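PDB 3IGR: ribosomal-protein-S5-alanine N-acetyltransferase from Vibrio fischeri, which probably transfers the acetyl group of acetyl-CoA to the N-terminal alanine of ribosomal protein uS5, as a RimJ-type member of the GNAT acetyltransferase family. Local coordinates for residues 10-15 with 68-73; 24-29 with 100-105; 82-87 with 115-120; 89-94 with 126-131; 135-140 with 173-178. One frame throughout, in Å; residues are numbered along the deposited sequence. Where two conformers were deposited one is given.

Interaction 1 of 5, residues 10-15 with 68-73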
# COMPACT_ATOMS: atom_id res chain seq x y z
N TYR A 10 -0.94 5.70 -17.40
CA TYR A 10 0.47 6.06 -17.25
C TYR A 10 1.43 4.95 -17.70
O TYR A 10 1.07 3.77 -17.69
CB TYR A 10 0.78 6.42 -15.79
CG TYR A 10 -0.12 7.49 -15.25
CD1 TYR A 10 0.10 8.83 -15.58
CD2 TYR A 10 -1.23 7.18 -14.45
CE1 TYR A 10 -0.74 9.83 -15.11
CE2 TYR A 10 -2.08 8.19 -13.97
CZ TYR A 10 -1.82 9.52 -14.30
OH TYR A 10 -2.62 10.54 -13.85
N GLN A 11 2.62 5.36 -18.12
CA GLN A 11 3.70 4.44 -18.48
C GLN A 11 5.00 4.91 -17.83
O GLN A 11 5.34 6.09 -17.92
CB GLN A 11 3.90 4.38 -19.99
CG GLN A 11 5.11 3.54 -20.41
CD GLN A 11 5.34 3.51 -21.91
OE1 GLN A 11 4.75 4.29 -22.66
NE2 GLN A 11 6.21 2.61 -22.35
N VAL A 12 5.70 3.99 -17.16
CA VAL A 12 7.01 4.25 -16.58
C VAL A 12 7.99 3.47 -17.43
O VAL A 12 7.86 2.25 -17.60
CB VAL A 12 7.12 3.79 -15.10
CG1 VAL A 12 8.45 4.24 -14.47
CG2 VAL A 12 5.94 4.32 -14.29
N ARG A 13 8.97 4.17 -17.98
CA ARG A 13 9.91 3.56 -18.91
C ARG A 13 11.20 4.32 -18.83
O ARG A 13 11.25 5.40 -18.25
CB ARG A 13 9.36 3.57 -20.35
CG ARG A 13 9.05 4.95 -20.93
CD ARG A 13 9.05 4.90 -22.45
NE ARG A 13 8.60 6.14 -23.08
CZ ARG A 13 9.35 7.23 -23.24
NH1 ARG A 13 10.61 7.27 -22.80
NH2 ARG A 13 8.83 8.30 -23.83
N LEU A 14 12.26 3.75 -19.40
CA LEU A 14 13.54 4.46 -19.45
C LEU A 14 13.43 5.63 -20.42
O LEU A 14 12.76 5.54 -21.45
CB LEU A 14 14.67 3.50 -19.85
CG LEU A 14 15.09 2.50 -18.77
CD1 LEU A 14 16.12 1.50 -19.32
CD2 LEU A 14 15.65 3.20 -17.53
N ILE A 15 14.07 6.73 -20.07
CA ILE A 15 14.11 7.91 -20.92
C ILE A 15 14.93 7.62 -22.18
O ILE A 15 15.85 6.79 -22.15
CB ILE A 15 14.64 9.14 -20.12
CG1 ILE A 15 14.20 10.46 -20.77
CG2 ILE A 15 16.15 9.05 -19.85
CD1 ILE A 15 14.61 11.70 -19.98
N PHE A 68 19.92 4.45 -14.36
CA PHE A 68 18.60 4.14 -14.91
C PHE A 68 17.71 5.34 -14.61
O PHE A 68 17.32 5.59 -13.45
CB PHE A 68 18.04 2.83 -14.32
CG PHE A 68 18.99 1.65 -14.49
CD1 PHE A 68 18.99 0.91 -15.68
CD2 PHE A 68 19.90 1.32 -13.50
CE1 PHE A 68 19.87 -0.15 -15.85
CE2 PHE A 68 20.79 0.25 -13.67
CZ PHE A 68 20.78 -0.48 -14.84
N TYR A 69 17.47 6.14 -15.64
CA TYR A 69 16.69 7.34 -15.46
C TYR A 69 15.32 7.06 -16.06
O TYR A 69 15.21 6.94 -17.28
CB TYR A 69 17.38 8.53 -16.13
CG TYR A 69 16.80 9.87 -15.74
CD1 TYR A 69 17.54 10.76 -14.97
CD2 TYR A 69 15.51 10.24 -16.15
CE1 TYR A 69 17.01 12.00 -14.61
CE2 TYR A 69 14.98 11.47 -15.80
CZ TYR A 69 15.74 12.35 -15.04
OH TYR A 69 15.22 13.57 -14.68
N PHE A 70 14.31 6.90 -15.22
CA PHE A 70 12.95 6.63 -15.69
C PHE A 70 12.12 7.90 -15.79
O PHE A 70 12.25 8.81 -14.96
CB PHE A 70 12.22 5.70 -14.75
CG PHE A 70 12.74 4.29 -14.74
CD1 PHE A 70 12.16 3.32 -15.56
CD2 PHE A 70 13.76 3.93 -13.86
CE1 PHE A 70 12.60 2.00 -15.54
CE2 PHE A 70 14.24 2.61 -13.84
CZ PHE A 70 13.65 1.64 -14.67
N VAL A 71 11.22 7.93 -16.77
CA VAL A 71 10.18 8.97 -16.83
C VAL A 71 8.78 8.36 -16.65
O VAL A 71 8.55 7.18 -16.97
CB VAL A 71 10.23 9.81 -18.13
CG1 VAL A 71 11.49 10.71 -18.14
CG2 VAL A 71 10.16 8.94 -19.39
N VAL A 72 7.86 9.15 -16.10
CA VAL A 72 6.47 8.75 -15.99
C VAL A 72 5.71 9.55 -17.06
O VAL A 72 5.78 10.78 -17.10
CB VAL A 72 5.88 9.07 -14.61
CG1 VAL A 72 4.42 8.59 -14.56
CG2 VAL A 72 6.71 8.44 -13.48
N VAL A 73 5.01 8.83 -17.93
CA VAL A 73 4.31 9.47 -19.04
C VAL A 73 2.81 9.36 -18.85
O VAL A 73 2.30 8.28 -18.55
CB VAL A 73 4.69 8.82 -20.40
CG1 VAL A 73 3.82 9.40 -21.56
CG2 VAL A 73 6.17 9.01 -20.67
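Gln11 and Val73 exchange two backbone hydrogen bonds, Val73 N to Gln11 O at 2.8 Å and Gln11 N to Val73 O at 3.0 Å. They open an antiparallel pairing of strands 10-14 and 68-73 within the central sheet of the GNAT fold. Arg13 and Val71 form the next hydrogen-bonded pair, and past the strand end Ile15 N still reaches Tyr69 O at 3.0 Å in a nearly straight bond (171°). Gln11, Arg13, Val71 and Val73 share one face of the sheet. There the long arginine suits a partly open position: its guanidinium lies flat over the methyls, with NH1 3.8 Å from Val71 CG2, while its charge is met by Asp19, and NH1 also donates to Leu14 O. The amide of Gln11 turns to Ser4. On the other face the beta-branched, apolar Val12 and Val72 form a non-hydrogen-bonded pair and look toward helix 112-126, touching Thr120 and Ala116. Val12 CG1, anti to its own N (chi1 -173°), comes within 4.0 Å of Phe70 CD1 and crosses that side chain at about a right angle. Ile15 packs its CD1 on Val71 CG1 and its CG2 beside the Tyr69 ring, and is also covered by helix 48-63. Leu14 CD2 makes a CH-pi contact with Phe70, 3.8 Å from the ring centroid and almost on the ring normal.

Interaction 2 of 5, residues 24-29 with 100-105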
# COMPACT_ATOMS: atom_id res chain seq x y z
N ALA A 24 12.52 18.42 -21.09
CA ALA A 24 12.83 19.84 -20.90
C ALA A 24 11.57 20.59 -20.46
O ALA A 24 11.60 21.32 -19.46
CB ALA A 24 13.38 20.45 -22.20
N ASN A 25 10.47 20.40 -21.21
CA ASN A 25 9.19 21.03 -20.89
C ASN A 25 8.74 20.71 -19.48
O ASN A 25 8.23 21.57 -18.78
CB ASN A 25 8.10 20.61 -21.89
CG ASN A 25 8.32 21.17 -23.27
OD1 ASN A 25 9.13 22.08 -23.46
ND2 ASN A 25 7.60 20.63 -24.24
N TYR A 26 8.95 19.47 -19.06
CA TYR A 26 8.56 19.03 -17.73
C TYR A 26 9.28 19.81 -16.63
O TYR A 26 8.65 20.22 -15.66
CB TYR A 26 8.78 17.52 -17.56
CG TYR A 26 8.72 17.07 -16.11
CD1 TYR A 26 7.49 16.85 -15.48
CD2 TYR A 26 9.89 16.85 -15.37
CE1 TYR A 26 7.43 16.46 -14.16
CE2 TYR A 26 9.83 16.45 -14.05
CZ TYR A 26 8.61 16.25 -13.46
OH TYR A 26 8.56 15.85 -12.14
N PHE A 27 10.59 20.01 -16.76
CA PHE A 27 11.32 20.70 -15.71
C PHE A 27 11.06 22.19 -15.79
O PHE A 27 10.99 22.88 -14.78
CB PHE A 27 12.81 20.36 -15.72
CG PHE A 27 13.11 18.99 -15.15
CD1 PHE A 27 12.88 18.73 -13.80
CD2 PHE A 27 13.59 17.97 -15.96
CE1 PHE A 27 13.13 17.46 -13.26
CE2 PHE A 27 13.84 16.70 -15.43
CZ PHE A 27 13.62 16.45 -14.07
N MSE A 28 10.85 22.67 -17.01
CA MSE A 28 10.57 24.07 -17.20
C MSE A 28 9.17 24.40 -16.66
O MSE A 28 8.97 25.46 -16.08
CB MSE A 28 10.74 24.40 -18.68
CG MSE A 28 10.01 25.57 -19.16
SE MSE A 28 10.63 25.97 -20.95
CE MSE A 28 10.74 24.19 -21.74
N ARG A 29 8.25 23.45 -16.81
CA ARG A 29 6.88 23.55 -16.28
C ARG A 29 6.85 23.57 -14.75
O ARG A 29 6.12 24.35 -14.15
CB ARG A 29 6.03 22.38 -16.82
CG ARG A 29 4.54 22.45 -16.55
CD ARG A 29 3.71 21.59 -17.55
NE ARG A 29 3.72 20.17 -17.19
CZ ARG A 29 4.40 19.22 -17.83
NH1 ARG A 29 5.15 19.49 -18.90
NH2 ARG A 29 4.33 17.97 -17.40
N GLY A 100 16.15 9.14 -6.68
CA GLY A 100 15.57 10.50 -6.56
C GLY A 100 14.38 10.56 -7.49
O GLY A 100 14.40 9.96 -8.57
N TYR A 101 13.33 11.28 -7.11
CA TYR A 101 12.10 11.30 -7.92
C TYR A 101 11.42 12.65 -7.85
O TYR A 101 11.64 13.42 -6.91
CB TYR A 101 11.10 10.20 -7.50
CG TYR A 101 10.96 10.09 -6.00
CD1 TYR A 101 11.69 9.14 -5.30
CD2 TYR A 101 10.12 10.95 -5.28
CE1 TYR A 101 11.61 9.04 -3.94
CE2 TYR A 101 10.02 10.86 -3.92
CZ TYR A 101 10.77 9.90 -3.25
OH TYR A 101 10.71 9.78 -1.89
N SER A 102 10.56 12.92 -8.83
CA SER A 102 9.75 14.12 -8.82
C SER A 102 8.46 13.83 -9.56
O SER A 102 8.36 12.88 -10.35
CB SER A 102 10.51 15.29 -9.49
OG SER A 102 10.71 15.05 -10.87
N LEU A 103 7.46 14.67 -9.28
CA LEU A 103 6.15 14.59 -9.90
C LEU A 103 5.65 15.98 -10.22
O LEU A 103 5.87 16.92 -9.44
CB LEU A 103 5.16 13.88 -8.97
CG LEU A 103 3.79 13.47 -9.54
CD1 LEU A 103 3.95 12.41 -10.61
CD2 LEU A 103 2.92 12.95 -8.42
N ASP A 104 5.01 16.10 -11.37
CA ASP A 104 4.33 17.32 -11.78
C ASP A 104 3.35 17.77 -10.70
O ASP A 104 2.66 16.94 -10.13
CB ASP A 104 3.60 17.07 -13.10
CG ASP A 104 3.05 18.34 -13.70
OD1 ASP A 104 3.74 18.94 -14.55
OD2 ASP A 104 1.94 18.76 -13.30
N SER A 105 3.29 19.07 -10.41
CA SER A 105 2.47 19.56 -9.29
C SER A 105 0.95 19.42 -9.51
O SER A 105 0.19 19.37 -8.55
CB SER A 105 2.82 21.02 -8.91
OG SER A 105 2.42 21.90 -9.93
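Tyr26 stretches from helix 24-29 to Ser102, and its OH and Ser102 OG share a short hydrogen bond of 2.6 Å. With CG anti to the backbone N (chi1 166°), the long side chain leaves the helix flank toward the strand, and its ring edge meets the 102-104 backbone, CE1 lying 3.7 Å from Asp104 N. Tyrosine suits this buried place because it fills it with an aromatic ring yet ends in a hydroxyl for the small, polar Ser102, whose OG has Thr83 OG1 as a second partner. Phe27 comes next: its CE1 grazes Ser102 OG, and one face of its ring is covered by Tyr26 CD2. One turn on from Tyr26, Arg29 bends at chi3 and forms a salt bridge, NE to Asp104 OD1 at 2.9 Å. This nitrogen approaches the syn side of the oxygen, though 27° out of the carboxylate plane; the bond from NH2 to the same oxygen is weak. NH2 has its stronger partner in Ile80 O, while Asn30 and Glu106 N also hold the Asp104 carboxylate. The helix crosses strand 100-103 at 75°, touching strand 79-90 beside it through Ile80 and Thr83, while Tyr101 and Leu103 point away from it to pack on helix 112-126.

Interaction 3 of 5, residues 82-87 with 115-120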
# COMPACT_ATOMS: atom_id res chain seq x y z
N GLY A 82 6.62 13.04 -14.48
CA GLY A 82 7.39 12.56 -13.34
C GLY A 82 8.67 11.88 -13.77
O GLY A 82 8.84 11.56 -14.95
N THR A 83 9.57 11.67 -12.80
CA THR A 83 10.85 11.03 -13.05
C THR A 83 11.18 10.16 -11.84
O THR A 83 10.76 10.46 -10.72
CB THR A 83 12.01 12.07 -13.23
OG1 THR A 83 12.13 12.84 -12.03
CG2 THR A 83 11.78 13.01 -14.43
N VAL A 84 11.92 9.09 -12.08
CA VAL A 84 12.48 8.28 -10.98
C VAL A 84 13.87 7.95 -11.46
O VAL A 84 14.02 7.28 -12.48
CB VAL A 84 11.67 6.98 -10.68
CG1 VAL A 84 12.24 6.25 -9.47
CG2 VAL A 84 10.18 7.30 -10.40
N SER A 85 14.87 8.45 -10.75
CA SER A 85 16.25 8.34 -11.23
C SER A 85 17.08 7.52 -10.27
O SER A 85 17.18 7.86 -9.10
CB SER A 85 16.87 9.73 -11.37
OG SER A 85 18.26 9.62 -11.66
N TYR A 86 17.67 6.43 -10.77
CA TYR A 86 18.60 5.61 -9.98
C TYR A 86 20.01 5.96 -10.44
O TYR A 86 20.35 5.77 -11.61
CB TYR A 86 18.31 4.11 -10.14
CG TYR A 86 16.93 3.77 -9.65
CD1 TYR A 86 16.72 3.44 -8.31
CD2 TYR A 86 15.82 3.83 -10.50
CE1 TYR A 86 15.44 3.14 -7.85
CE2 TYR A 86 14.54 3.54 -10.04
CZ TYR A 86 14.36 3.20 -8.71
OH TYR A 86 13.12 2.94 -8.23
N SER A 87 20.79 6.50 -9.52
CA SER A 87 22.12 7.01 -9.81
C SER A 87 23.09 6.59 -8.72
O SER A 87 22.69 6.02 -7.70
CB SER A 87 22.08 8.54 -9.85
OG SER A 87 21.72 9.04 -8.57
N ARG A 115 3.50 4.42 -6.84
CA ARG A 115 3.48 3.34 -7.83
C ARG A 115 4.69 3.33 -8.75
O ARG A 115 5.26 2.27 -9.01
CB ARG A 115 2.20 3.36 -8.70
CG ARG A 115 0.88 3.23 -7.94
CD ARG A 115 -0.31 3.05 -8.94
NE ARG A 115 -0.35 1.70 -9.52
CZ ARG A 115 -1.41 1.15 -10.13
NH1 ARG A 115 -2.54 1.84 -10.28
NH2 ARG A 115 -1.35 -0.08 -10.61
N ALA A 116 5.08 4.51 -9.24
CA ALA A 116 6.24 4.64 -10.13
C ALA A 116 7.54 4.16 -9.46
O ALA A 116 8.33 3.42 -10.06
CB ALA A 116 6.39 6.10 -10.64
N VAL A 117 7.74 4.57 -8.21
CA VAL A 117 8.94 4.22 -7.46
C VAL A 117 8.90 2.74 -7.06
O VAL A 117 9.91 2.06 -7.13
CB VAL A 117 9.12 5.08 -6.19
CG1 VAL A 117 10.31 4.61 -5.36
CG2 VAL A 117 9.31 6.57 -6.55
N ASN A 118 7.73 2.26 -6.62
CA ASN A 118 7.58 0.85 -6.24
C ASN A 118 7.93 -0.12 -7.35
O ASN A 118 8.59 -1.14 -7.12
CB ASN A 118 6.15 0.54 -5.78
CG ASN A 118 6.06 -0.76 -5.03
OD1 ASN A 118 7.07 -1.37 -4.69
ND2 ASN A 118 4.84 -1.19 -4.75
N VAL A 119 7.44 0.19 -8.55
CA VAL A 119 7.57 -0.75 -9.65
C VAL A 119 9.02 -0.76 -10.15
O VAL A 119 9.55 -1.81 -10.50
CB VAL A 119 6.52 -0.49 -10.74
CG1 VAL A 119 6.88 0.72 -11.62
CG2 VAL A 119 6.28 -1.75 -11.54
N THR A 120 9.66 0.40 -10.13
CA THR A 120 11.06 0.49 -10.52
C THR A 120 12.04 -0.02 -9.45
O THR A 120 13.04 -0.63 -9.80
CB THR A 120 11.43 1.90 -10.98
OG1 THR A 120 11.15 2.84 -9.92
CG2 THR A 120 10.63 2.26 -12.21
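Helix 115-120 runs over strand 82-87 in roughly the same direction, their axes 31° apart and 8.9 Å at closest approach. Val84 fills the space between them with both branches. Its CG2 sits 4.0 Å from Ala116 CB and equally near Val117 CG2, and its CG1 lies 3.6 Å from Thr120 OG1. Alanine suits the side of the helix that faces the sheet, since a lone methyl lets the backbones come close, and the branched valines fill the gaps between. Helix 112-126 belongs to the beta-alpha-beta crossover of the GNAT fold that joins parallel strands 96-103 and 132-137; as in relatives, the loop before this helix probably binds the pyrophosphate of CoA. Tyr86, with CG anti to its carbonyl carbon (chi1 -62°), carries its ring up to the helix, leaning back over Val84, and gives a hydrogen bond from OH to Thr120 OG1 at 2.6 Å, although the modelled place of this OH is less certain. The threonine oxygen lies in the plane of the tyrosine ring, at its edge. It is turned back between the backbone N and the carbonyl carbon (chi1 58°), which keeps it close to the preceding helical turn. Tyr86 also touches Ile121 and Met124.

Interaction 4 of 5, residues 89-94 with 126-131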
# COMPACT_ATOMS: atom_id res chain seq x y z
N ILE A 89 25.25 4.30 -8.76
CA ILE A 89 25.18 2.86 -8.63
C ILE A 89 26.58 2.25 -8.46
O ILE A 89 27.48 2.56 -9.23
CB ILE A 89 24.44 2.25 -9.82
CG1 ILE A 89 22.95 2.66 -9.77
CG2 ILE A 89 24.61 0.73 -9.85
CD1 ILE A 89 22.14 2.17 -10.97
N THR A 90 26.73 1.41 -7.43
CA THR A 90 27.97 0.68 -7.21
C THR A 90 27.64 -0.81 -7.16
O THR A 90 26.64 -1.21 -6.58
CB THR A 90 28.64 1.11 -5.88
OG1 THR A 90 28.82 2.53 -5.90
CG2 THR A 90 29.99 0.45 -5.68
N ARG A 91 28.50 -1.62 -7.78
CA ARG A 91 28.35 -3.05 -7.74
C ARG A 91 29.20 -3.53 -6.57
O ARG A 91 29.18 -2.87 -5.53
CB ARG A 91 28.72 -3.67 -9.10
CG ARG A 91 27.89 -3.09 -10.24
CD ARG A 91 26.39 -3.34 -9.97
NE ARG A 91 25.54 -2.80 -11.02
CZ ARG A 91 24.28 -3.17 -11.26
NH1 ARG A 91 23.69 -4.12 -10.52
NH2 ARG A 91 23.62 -2.60 -12.26
N PHE A 92 29.91 -4.65 -6.69
CA PHE A 92 30.74 -5.11 -5.58
C PHE A 92 31.57 -3.91 -5.08
O PHE A 92 32.15 -3.20 -5.89
CB PHE A 92 31.66 -6.27 -6.00
CG PHE A 92 32.63 -6.68 -4.92
CD1 PHE A 92 32.25 -7.57 -3.92
CD2 PHE A 92 33.93 -6.16 -4.89
CE1 PHE A 92 33.16 -7.95 -2.89
CE2 PHE A 92 34.85 -6.54 -3.88
CZ PHE A 92 34.45 -7.42 -2.87
N PRO A 93 31.68 -3.71 -3.75
CA PRO A 93 31.17 -4.54 -2.65
C PRO A 93 29.93 -3.95 -1.99
O PRO A 93 29.61 -4.35 -0.85
CB PRO A 93 32.32 -4.48 -1.66
CG PRO A 93 32.81 -3.03 -1.79
CD PRO A 93 32.66 -2.71 -3.26
N PHE A 94 29.25 -3.03 -2.69
CA PHE A 94 28.13 -2.26 -2.14
C PHE A 94 26.79 -2.72 -2.69
O PHE A 94 25.81 -2.87 -1.95
CB PHE A 94 28.28 -0.77 -2.49
CG PHE A 94 29.35 -0.04 -1.72
CD1 PHE A 94 29.04 0.62 -0.55
CD2 PHE A 94 30.65 0.04 -2.21
CE1 PHE A 94 30.03 1.33 0.15
CE2 PHE A 94 31.64 0.74 -1.53
CZ PHE A 94 31.33 1.39 -0.35
N LYS A 126 15.09 -7.07 -8.54
CA LYS A 126 14.88 -8.34 -9.22
C LYS A 126 15.68 -8.46 -10.51
O LYS A 126 16.35 -9.45 -10.70
CB LYS A 126 13.39 -8.62 -9.45
CG LYS A 126 12.64 -8.90 -8.13
CD LYS A 126 11.13 -9.12 -8.31
CE LYS A 126 10.48 -9.44 -6.95
NZ LYS A 126 9.05 -9.02 -6.85
N ALA A 127 15.61 -7.46 -11.39
CA ALA A 127 16.34 -7.54 -12.67
C ALA A 127 17.75 -6.99 -12.59
O ALA A 127 18.62 -7.45 -13.32
CB ALA A 127 15.57 -6.84 -13.77
N GLN A 128 18.01 -6.01 -11.73
CA GLN A 128 19.38 -5.49 -11.60
C GLN A 128 20.13 -6.01 -10.38
O GLN A 128 21.28 -5.65 -10.19
CB GLN A 128 19.42 -3.96 -11.64
CG GLN A 128 19.06 -3.34 -13.00
CD GLN A 128 20.12 -3.57 -14.07
OE1 GLN A 128 21.31 -3.63 -13.78
NE2 GLN A 128 19.69 -3.70 -15.31
N ASN A 129 19.50 -6.86 -9.58
CA ASN A 129 20.17 -7.46 -8.42
C ASN A 129 20.89 -6.43 -7.53
O ASN A 129 22.02 -6.64 -7.10
CB ASN A 129 21.13 -8.59 -8.86
CG ASN A 129 21.54 -9.50 -7.71
OD1 ASN A 129 20.70 -9.89 -6.87
ND2 ASN A 129 22.84 -9.85 -7.65
N LEU A 130 20.24 -5.29 -7.27
CA LEU A 130 20.78 -4.38 -6.27
C LEU A 130 20.48 -4.96 -4.90
O LEU A 130 19.46 -5.62 -4.71
CB LEU A 130 20.21 -2.97 -6.40
CG LEU A 130 20.77 -2.10 -7.53
CD1 LEU A 130 20.26 -0.68 -7.34
CD2 LEU A 130 22.29 -2.11 -7.51
N HIS A 131 21.38 -4.72 -3.95
CA HIS A 131 21.17 -5.13 -2.56
C HIS A 131 20.45 -4.05 -1.75
O HIS A 131 19.71 -4.36 -0.82
CB HIS A 131 22.52 -5.45 -1.90
CG HIS A 131 22.43 -5.76 -0.44
ND1 HIS A 131 21.75 -6.85 0.05
CD2 HIS A 131 22.94 -5.12 0.64
CE1 HIS A 131 21.85 -6.87 1.37
NE2 HIS A 131 22.56 -5.83 1.75
O HOH W 1 24.27 -5.57 -8.24
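The turn that ends helix 112-126 is clasped by Arg91, from the loop after strand 79-90, through Gln128. Two guanidinium nitrogens act end-on, each on its own oxygen. NH1 donates to the backbone Gln128 O at 2.9 Å, and this oxygen lies in the guanidinium plane. NH2 donates to the side-chain Gln128 OE1 at 3.0 Å, with that oxygen 18° out of the guanidinium plane; the amide itself is turned 54° from it. Arg91 folds at chi2 (-58°), and this bend swings its head across to the turn. A water adds another link, accepting from Arg91 NH1 at 2.8 Å and donating to Asn129 O. Asn129 leaves the helix with positive phi, a conformation that asparagine tolerates well. Leu130 then comes back beneath the arginine, its CD2 3.9 Å from NH1 over one face of the guanidinium, while the same methyl loosely meets Ile89 CG2. Outside the pair, Asn65 receives a bond from Arg91 NH2 through its backbone O and one from Gln128 NE2 through its side chain. A cation with several N-H groups suits this turn: it meets carbonyl oxygens just past the C-terminal end of a helix, where the helix dipole would probably favour a positive charge.

Interaction 5 of 5, residues 135-140 with 173-178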
# COMPACT_ATOMS: atom_id res chain seq x y z
N ALA A 135 17.56 6.52 -0.18
CA ALA A 135 16.77 7.73 -0.43
C ALA A 135 16.96 8.65 0.76
O ALA A 135 17.12 8.16 1.90
CB ALA A 135 15.29 7.40 -0.61
N ALA A 136 16.98 9.95 0.50
CA ALA A 136 17.16 10.98 1.51
C ALA A 136 16.16 12.11 1.24
O ALA A 136 15.95 12.49 0.10
CB ALA A 136 18.57 11.52 1.46
N TYR A 137 15.55 12.63 2.30
CA TYR A 137 14.51 13.65 2.14
C TYR A 137 14.58 14.68 3.25
O TYR A 137 14.95 14.37 4.40
CB TYR A 137 13.12 13.00 2.08
CG TYR A 137 12.64 12.36 3.37
CD1 TYR A 137 11.86 13.08 4.28
CD2 TYR A 137 12.93 11.02 3.66
CE1 TYR A 137 11.38 12.50 5.45
CE2 TYR A 137 12.45 10.42 4.84
CZ TYR A 137 11.69 11.16 5.73
OH TYR A 137 11.24 10.59 6.89
N ILE A 138 14.22 15.92 2.90
CA ILE A 138 14.15 17.00 3.89
C ILE A 138 12.96 16.67 4.83
O ILE A 138 11.86 16.37 4.36
CB ILE A 138 13.95 18.38 3.20
CG1 ILE A 138 15.16 18.75 2.32
CG2 ILE A 138 13.68 19.49 4.25
CD1 ILE A 138 14.85 19.74 1.17
N PRO A 139 13.18 16.74 6.16
CA PRO A 139 12.11 16.28 7.06
C PRO A 139 10.75 16.93 6.82
O PRO A 139 9.73 16.27 7.01
CB PRO A 139 12.63 16.65 8.47
CG PRO A 139 14.10 16.73 8.33
CD PRO A 139 14.37 17.18 6.90
N ARG A 140 10.70 18.19 6.39
CA ARG A 140 9.40 18.83 6.22
C ARG A 140 8.72 18.48 4.88
O ARG A 140 7.60 18.91 4.63
CB ARG A 140 9.46 20.35 6.49
CG ARG A 140 10.11 21.16 5.40
CD ARG A 140 10.39 22.59 5.85
NE ARG A 140 11.08 23.32 4.78
CZ ARG A 140 12.39 23.32 4.57
NH1 ARG A 140 13.23 22.66 5.37
NH2 ARG A 140 12.88 24.02 3.56
N ILE A 173 16.74 13.28 6.21
CA ILE A 173 16.57 11.96 6.78
C ILE A 173 17.19 10.94 5.83
O ILE A 173 16.95 11.00 4.64
CB ILE A 173 15.07 11.61 7.01
CG1 ILE A 173 14.38 12.68 7.86
CG2 ILE A 173 14.93 10.23 7.63
CD1 ILE A 173 14.96 12.86 9.26
N LEU A 174 18.00 10.03 6.35
CA LEU A 174 18.57 8.99 5.51
C LEU A 174 17.73 7.73 5.66
O LEU A 174 17.43 7.30 6.78
CB LEU A 174 20.04 8.69 5.88
CG LEU A 174 20.96 9.91 6.08
CD1 LEU A 174 22.26 9.53 6.75
CD2 LEU A 174 21.20 10.61 4.76
N THR A 175 17.35 7.15 4.54
CA THR A 175 16.53 5.93 4.56
C THR A 175 17.04 4.93 3.54
O THR A 175 17.77 5.29 2.59
CB THR A 175 15.02 6.22 4.28
OG1 THR A 175 14.81 6.46 2.87
CG2 THR A 175 14.52 7.41 5.07
N SER A 176 16.67 3.67 3.72
CA SER A 176 17.04 2.67 2.73
C SER A 176 16.04 1.53 2.67
O SER A 176 15.26 1.32 3.59
CB SER A 176 18.44 2.13 3.00
OG SER A 176 18.38 1.24 4.09
N LYS A 177 16.06 0.81 1.55
CA LYS A 177 15.38 -0.45 1.45
C LYS A 177 16.41 -1.49 1.00
O LYS A 177 17.18 -1.24 0.07
CB LYS A 177 14.24 -0.35 0.44
CG LYS A 177 13.28 -1.54 0.50
CD LYS A 177 12.10 -1.35 -0.46
CE LYS A 177 11.12 -2.51 -0.29
NZ LYS A 177 9.82 -2.22 -0.94
N ILE A 178 16.40 -2.65 1.68
CA ILE A 178 17.39 -3.71 1.49
C ILE A 178 16.68 -4.91 0.88
O ILE A 178 15.62 -5.33 1.34
CB ILE A 178 18.07 -4.10 2.86
CG1 ILE A 178 18.99 -2.94 3.33
CG2 ILE A 178 18.86 -5.40 2.76
CD1 ILE A 178 19.34 -2.99 4.84
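Tyr137 lies alongside Ile173, which covers one face of its ring: CB sits 3.8 Å from the ring centroid in a CH-pi contact, displaced toward the rim. The first torsion of the tyrosine (chi1 68°) puts CG between the backbone N and the carbonyl carbon and so folds the ring over toward the partner strand. The methyl Thr175 CG2 approaches the ring edge, 3.7 Å from Tyr137 CE2. Beyond the strand, Pro139 CG adds a looser contact with Ile173 CD1. The backbones pair in antiparallel fashion, Ile173 N reaching Tyr137 O at 2.8 Å. Ala135 O takes two bonds from one residue, from Thr175 N at 2.8 Å and from Thr175 OG1 at 3.0 Å, the hydroxyl coming from above the carbonyl plane. Threonine suits this buried position because its hydroxyl finds an acceptor on the neighbouring strand while its methyl packs on the tyrosine. Small Ala135 lets helix 142-150 and Phe153 come close on this face; on the other face Ala136 meets Leu174. Strand 168-178 is paired here with strand 132-137 and on its other edge with strand 154-162, so the last long strand is inserted between two earlier ones, as is characteristic of the C-terminal half of GNAT enzymes.

How the interactions relate
All five contacts are built on the one mixed sheet of the GNAT domain. Interactions 1 and 3 lie closest, with centres about 8 Å apart, because strands 68-74 and 79-90 are neighbours; interactions 2 and 4 are farthest, about 27 Å between centres. Interaction 3 shares strand 79-90 with interaction 4 and is tied to interaction 2 by strand pairing and by the Thr83-Ser102 hydroxyls. Along the chain interactions 1 and 2 alternate, as do 2, 3 and 4, which weaves the chain from strand 10-14 to just past helix 112-126 together, whereas interaction 5 follows all the others. After that helix the chain returns to the sheet as strand 132-137, parallel to 96-103, where interaction 5 begins.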